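Local atomic coordinates of possible prolidase (Bifidobacterium longum NCC2705, PDB entry 2P9B), a protein that probably hydrolyses carbon-nitrogen bonds as a member of the amidohydrolase family, though its substrate is not established. Residues Asn120-Ile132 and Val423-Pro435. Numbering follows the deposited sequence.
Sequences NATTLLESGVTTI and VIAAGHPVWRPGP
Leu-125 sets its two methyls against different residues of segment 423-435: CD1 rests on Ala-425 CB at 3.8 Å and also reaches Val-423 CG1, while CD2 meets Val-430 CG2 at 3.7 Å. Its CG, anti to the backbone N (chi1 -180°), carries the fork out from the helix toward these neighbours. Both methyls of Val-423 lie by Leu-125 O, CG1 at 3.4 Å, and CG2 reaches on to Gly-128 CA at 3.7 Å; the branch lets one residue cover carbonyl and glycine alike. Small Ala-425 lets the leucine come close, and Thr-130 lays its methyl CG2 3.6 Å from Ile-424 O.

The helix closes in a Schellman motif and leads into strand 129-134 of the TIM-barrel-type amidohydrolase fold. Glycine fits at 128 because, at phi 102°, a side chain would jam against Ser-127 O.

Glu-126 stretches its extended chain over the 432-435 loop: CB lies by the Gly-434 to Pro-435 peptide, and OE2 sits 3.5 Å from Arg-432 CB, alongside the arginine's aliphatic part, not its guanidinium. Replacing Glu-126 by alanine removes the carboxylate and is likely to leave Arg-432 CB and CG without this neighbour. Pro-435 CD packs 3.6 Å from Glu-126 O, and that oxygen accepts a hydrogen bond from a water, which donates a second, weak one to Arg-432 O.

In the other segment, the type I' turn from Ala-425 to His-428 reverses the chain, and the Val-430 N to Val-423 O bond sets the two valines side by side; strand 403-406 pairs with strand 422-425. Leu-124 O accepts from Val-129 N and, at 2.6 Å, from Ser-127 OG, a hydroxyl short enough to turn back onto the last turn.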
loop_
_atom_site.group_PDB
_atom_site.type_symbol
_atom_site.label_atom_id
_atom_site.label_comp_id
_atom_site.label_asym_id
_atom_site.label_seq_id
_atom_site.Cartn_x
_atom_site.Cartn_y
_atom_site.Cartn_z
ATOM N N ASN A 120 -3.104 -14.276 -4.803
ATOM C CA ASN A 120 -3.355 -12.845 -4.752
ATOM C C ASN A 120 -2.074 -12.033 -4.608
ATOM O O ASN A 120 -1.950 -10.960 -5.200
ATOM C CB ASN A 120 -4.346 -12.516 -3.630
ATOM C CG ASN A 120 -5.761 -12.964 -3.961
ATOM O OD1 ASN A 120 -6.239 -12.763 -5.080
ATOM N ND2 ASN A 120 -6.441 -13.564 -2.991
ATOM N N ALA A 121 -1.124 -12.541 -3.832
ATOM C CA ALA A 121 0.147 -11.839 -3.667
ATOM C C ALA A 121 0.859 -11.834 -5.019
ATOM O O ALA A 121 1.529 -10.865 -5.379
ATOM C CB ALA A 121 1.014 -12.541 -2.614
ATOM N N THR A 122 0.712 -12.922 -5.770
ATOM C CA THR A 122 1.340 -13.015 -7.079
ATOM C C THR A 122 0.695 -12.045 -8.065
ATOM O O THR A 122 1.378 -11.453 -8.901
ATOM C CB THR A 122 1.267 -14.452 -7.635
ATOM O OG1 THR A 122 1.998 -15.327 -6.769
ATOM C CG2 THR A 122 1.871 -14.518 -9.034
ATOM N N THR A 123 -0.619 -11.877 -7.965
ATOM C CA THR A 123 -1.332 -10.949 -8.841
ATOM C C THR A 123 -0.813 -9.530 -8.591
ATOM O O THR A 123 -0.535 -8.789 -9.530
ATOM C CB THR A 123 -2.847 -10.997 -8.578
ATOM O OG1 THR A 123 -3.349 -12.277 -8.978
ATOM C CG2 THR A 123 -3.569 -9.908 -9.357
ATOM N N LEU A 124 -0.685 -9.161 -7.322
ATOM C CA LEU A 124 -0.171 -7.841 -6.964
ATOM C C LEU A 124 1.217 -7.666 -7.566
ATOM O O LEU A 124 1.498 -6.653 -8.209
ATOM C CB LEU A 124 -0.109 -7.679 -5.440
ATOM C CG LEU A 124 -1.419 -7.263 -4.774
ATOM C CD1 LEU A 124 -1.466 -7.756 -3.332
ATOM C CD2 LEU A 124 -1.551 -5.747 -4.846
ATOM N N LEU A 125 2.083 -8.657 -7.377
ATOM C CA LEU A 125 3.433 -8.570 -7.931
ATOM C C LEU A 125 3.411 -8.427 -9.452
ATOM O O LEU A 125 4.092 -7.566 -10.003
ATOM C CB LEU A 125 4.263 -9.797 -7.533
ATOM C CG LEU A 125 5.707 -9.812 -8.053
ATOM C CD1 LEU A 125 6.448 -8.584 -7.533
ATOM C CD2 LEU A 125 6.414 -11.085 -7.599
ATOM N N GLU A 126 2.617 -9.257 -10.130
ATOM C CA GLU A 126 2.536 -9.196 -11.591
ATOM C C GLU A 126 2.033 -7.843 -12.085
ATOM O O GLU A 126 2.316 -7.453 -13.221
ATOM C CB GLU A 126 1.627 -10.310 -12.129
ATOM C CG GLU A 126 2.161 -11.712 -11.848
ATOM C CD GLU A 126 1.192 -12.810 -12.244
ATOM O OE1 GLU A 126 -0.030 -12.572 -12.209
ATOM O OE2 GLU A 126 1.661 -13.918 -12.570
ATOM N N SER A 127 1.290 -7.131 -11.237
ATOM C CA SER A 127 0.765 -5.825 -11.608
ATOM C C SER A 127 1.833 -4.753 -11.387
ATOM O O SER A 127 1.612 -3.579 -11.685
ATOM C CB SER A 127 -0.494 -5.491 -10.793
ATOM O OG SER A 127 -0.185 -5.097 -9.463
ATOM N N GLY A 128 2.982 -5.167 -10.859
ATOM C CA GLY A 128 4.076 -4.234 -10.627
ATOM C C GLY A 128 4.295 -3.748 -9.200
ATOM O O GLY A 128 5.102 -2.842 -8.975
ATOM N N VAL A 129 3.598 -4.350 -8.239
ATOM C CA VAL A 129 3.709 -3.984 -6.824
ATOM C C VAL A 129 4.721 -4.902 -6.133
ATOM O O VAL A 129 4.464 -6.090 -5.947
ATOM C CB VAL A 129 2.348 -4.122 -6.129
ATOM C CG1 VAL A 129 2.436 -3.620 -4.702
ATOM C CG2 VAL A 129 1.301 -3.347 -6.908
ATOM N N THR A 130 5.863 -4.343 -5.738
ATOM C CA THR A 130 6.924 -5.128 -5.124
ATOM C C THR A 130 6.946 -5.173 -3.599
ATOM O O THR A 130 7.695 -5.953 -3.014
ATOM C CB THR A 130 8.291 -4.664 -5.652
ATOM O OG1 THR A 130 8.379 -3.239 -5.563
ATOM C CG2 THR A 130 8.456 -5.074 -7.107
ATOM N N THR A 131 6.133 -4.340 -2.959
ATOM C CA THR A 131 6.032 -4.336 -1.510
ATOM C C THR A 131 4.571 -4.077 -1.182
ATOM O O THR A 131 3.938 -3.224 -1.802
ATOM C CB THR A 131 6.880 -3.220 -0.852
ATOM O OG1 THR A 131 8.260 -3.392 -1.196
ATOM C CG2 THR A 131 6.745 -3.274 0.671
ATOM N N ILE A 132 4.039 -4.828 -0.225
ATOM C CA ILE A 132 2.657 -4.655 0.187
ATOM C C ILE A 132 2.556 -4.797 1.690
ATOM O O ILE A 132 3.432 -5.387 2.328
ATOM C CB ILE A 132 1.697 -5.726 -0.438
ATOM C CG1 ILE A 132 2.060 -7.133 0.058
ATOM C CG2 ILE A 132 1.747 -5.654 -1.947
ATOM C CD1 ILE A 132 1.082 -8.217 -0.406
ATOM N N VAL A 423 8.345 -6.964 -14.430
ATOM C CA VAL A 423 8.451 -6.641 -13.013
ATOM C C VAL A 423 9.616 -7.445 -12.446
ATOM O O VAL A 423 9.761 -8.624 -12.747
ATOM C CB VAL A 423 7.180 -7.032 -12.243
ATOM C CG1 VAL A 423 7.286 -6.566 -10.788
ATOM C CG2 VAL A 423 5.971 -6.420 -12.911
ATOM N N ILE A 424 10.448 -6.800 -11.643
ATOM C CA ILE A 424 11.586 -7.473 -11.037
ATOM C C ILE A 424 11.452 -7.258 -9.538
ATOM O O ILE A 424 11.323 -6.122 -9.081
ATOM C CB ILE A 424 12.918 -6.877 -11.552
ATOM C CG1 ILE A 424 12.967 -7.009 -13.075
ATOM C CG2 ILE A 424 14.104 -7.584 -10.897
ATOM C CD1 ILE A 424 14.197 -6.426 -13.724
ATOM N N ALA A 425 11.456 -8.352 -8.781
ATOM C CA ALA A 425 11.319 -8.277 -7.331
ATOM C C ALA A 425 12.612 -8.722 -6.666
ATOM O O ALA A 425 13.024 -9.870 -6.805
ATOM C CB ALA A 425 10.162 -9.161 -6.869
ATOM N N ALA A 426 13.243 -7.809 -5.937
ATOM C CA ALA A 426 14.499 -8.120 -5.262
ATOM C C ALA A 426 15.469 -8.841 -6.201
ATOM O O ALA A 426 16.106 -9.825 -5.820
ATOM C CB ALA A 426 14.233 -8.966 -4.027
ATOM N N GLY A 427 15.566 -8.352 -7.433
ATOM C CA GLY A 427 16.478 -8.952 -8.394
ATOM C C GLY A 427 15.930 -10.150 -9.148
ATOM O O GLY A 427 16.581 -10.659 -10.058
ATOM N N HIS A 428 14.732 -10.594 -8.778
ATOM C CA HIS A 428 14.095 -11.745 -9.415
ATOM C C HIS A 428 13.097 -11.318 -10.481
ATOM O O HIS A 428 12.014 -10.835 -10.156
ATOM C CB HIS A 428 13.337 -12.577 -8.377
ATOM C CG HIS A 428 14.209 -13.235 -7.355
ATOM N ND1 HIS A 428 14.959 -14.359 -7.629
ATOM C CD2 HIS A 428 14.416 -12.956 -6.046
ATOM C CE1 HIS A 428 15.587 -14.746 -6.533
ATOM N NE2 HIS A 428 15.274 -13.911 -5.558
ATOM N N PRO A 429 13.440 -11.485 -11.766
ATOM C CA PRO A 429 12.482 -11.089 -12.801
ATOM C C PRO A 429 11.266 -12.008 -12.717
ATOM O O PRO A 429 11.401 -13.204 -12.443
ATOM C CB PRO A 429 13.262 -11.301 -14.097
ATOM C CG PRO A 429 14.681 -11.106 -13.679
ATOM C CD PRO A 429 14.740 -11.837 -12.361
ATOM N N VAL A 430 10.084 -11.450 -12.942
ATOM C CA VAL A 430 8.862 -12.239 -12.901
ATOM C C VAL A 430 8.542 -12.641 -14.337
ATOM O O VAL A 430 8.038 -11.837 -15.114
ATOM C CB VAL A 430 7.694 -11.418 -12.326
ATOM C CG1 VAL A 430 6.443 -12.280 -12.248
ATOM C CG2 VAL A 430 8.069 -10.881 -10.954
ATOM N N TRP A 431 8.853 -13.885 -14.691
ATOM C CA TRP A 431 8.609 -14.360 -16.052
ATOM C C TRP A 431 7.165 -14.803 -16.263
ATOM O O TRP A 431 6.884 -15.987 -16.465
ATOM C CB TRP A 431 9.554 -15.517 -16.383
ATOM C CG TRP A 431 11.010 -15.175 -16.244
ATOM C CD1 TRP A 431 11.958 -15.902 -15.588
ATOM C CD2 TRP A 431 11.694 -14.044 -16.809
ATOM N NE1 TRP A 431 13.189 -15.306 -15.716
ATOM C CE2 TRP A 431 13.058 -14.174 -16.471
ATOM C CE3 TRP A 431 11.289 -12.958 -17.595
ATOM C CZ2 TRP A 431 14.020 -13.229 -16.861
ATOM C CZ3 TRP A 431 12.246 -12.021 -17.987
ATOM C CH2 TRP A 431 13.600 -12.175 -17.630
ATOM N N ARG A 432 6.251 -13.840 -16.203
ATOM C CA ARG A 432 4.825 -14.091 -16.407
ATOM C C ARG A 432 4.291 -12.882 -17.182
ATOM O O ARG A 432 4.799 -11.774 -17.030
ATOM C CB ARG A 432 4.118 -14.234 -15.055
ATOM C CG ARG A 432 4.586 -15.419 -14.206
ATOM C CD ARG A 432 3.915 -16.749 -14.587
ATOM N NE ARG A 432 4.190 -17.178 -15.956
ATOM C CZ ARG A 432 3.713 -18.298 -16.497
ATOM N NH1 ARG A 432 2.941 -19.109 -15.783
ATOM N NH2 ARG A 432 3.992 -18.600 -17.760
ATOM N N PRO A 433 3.255 -13.076 -18.019
ATOM C CA PRO A 433 2.666 -11.999 -18.827
ATOM C C PRO A 433 2.075 -10.789 -18.111
ATOM O O PRO A 433 2.179 -9.655 -18.589
ATOM C CB PRO A 433 1.615 -12.733 -19.665
ATOM C CG PRO A 433 1.209 -13.863 -18.777
ATOM C CD PRO A 433 2.540 -14.344 -18.246
ATOM N N GLY A 434 1.458 -11.029 -16.968
ATOM C CA GLY A 434 0.840 -9.945 -16.234
ATOM C C GLY A 434 -0.335 -10.539 -15.496
ATOM O O GLY A 434 -0.574 -11.737 -15.606
ATOM N N PRO A 435 -1.098 -9.737 -14.749
ATOM C CA PRO A 435 -2.237 -10.292 -14.021
ATOM C C PRO A 435 -3.436 -10.654 -14.892
ATOM O O PRO A 435 -3.645 -10.081 -15.961
ATOM C CB PRO A 435 -2.568 -9.186 -13.027
ATOM C CG PRO A 435 -2.292 -7.959 -13.828
ATOM C CD PRO A 435 -0.967 -8.290 -14.497
HETATM O O HOH W 1 4.101 -9.213 -14.958
#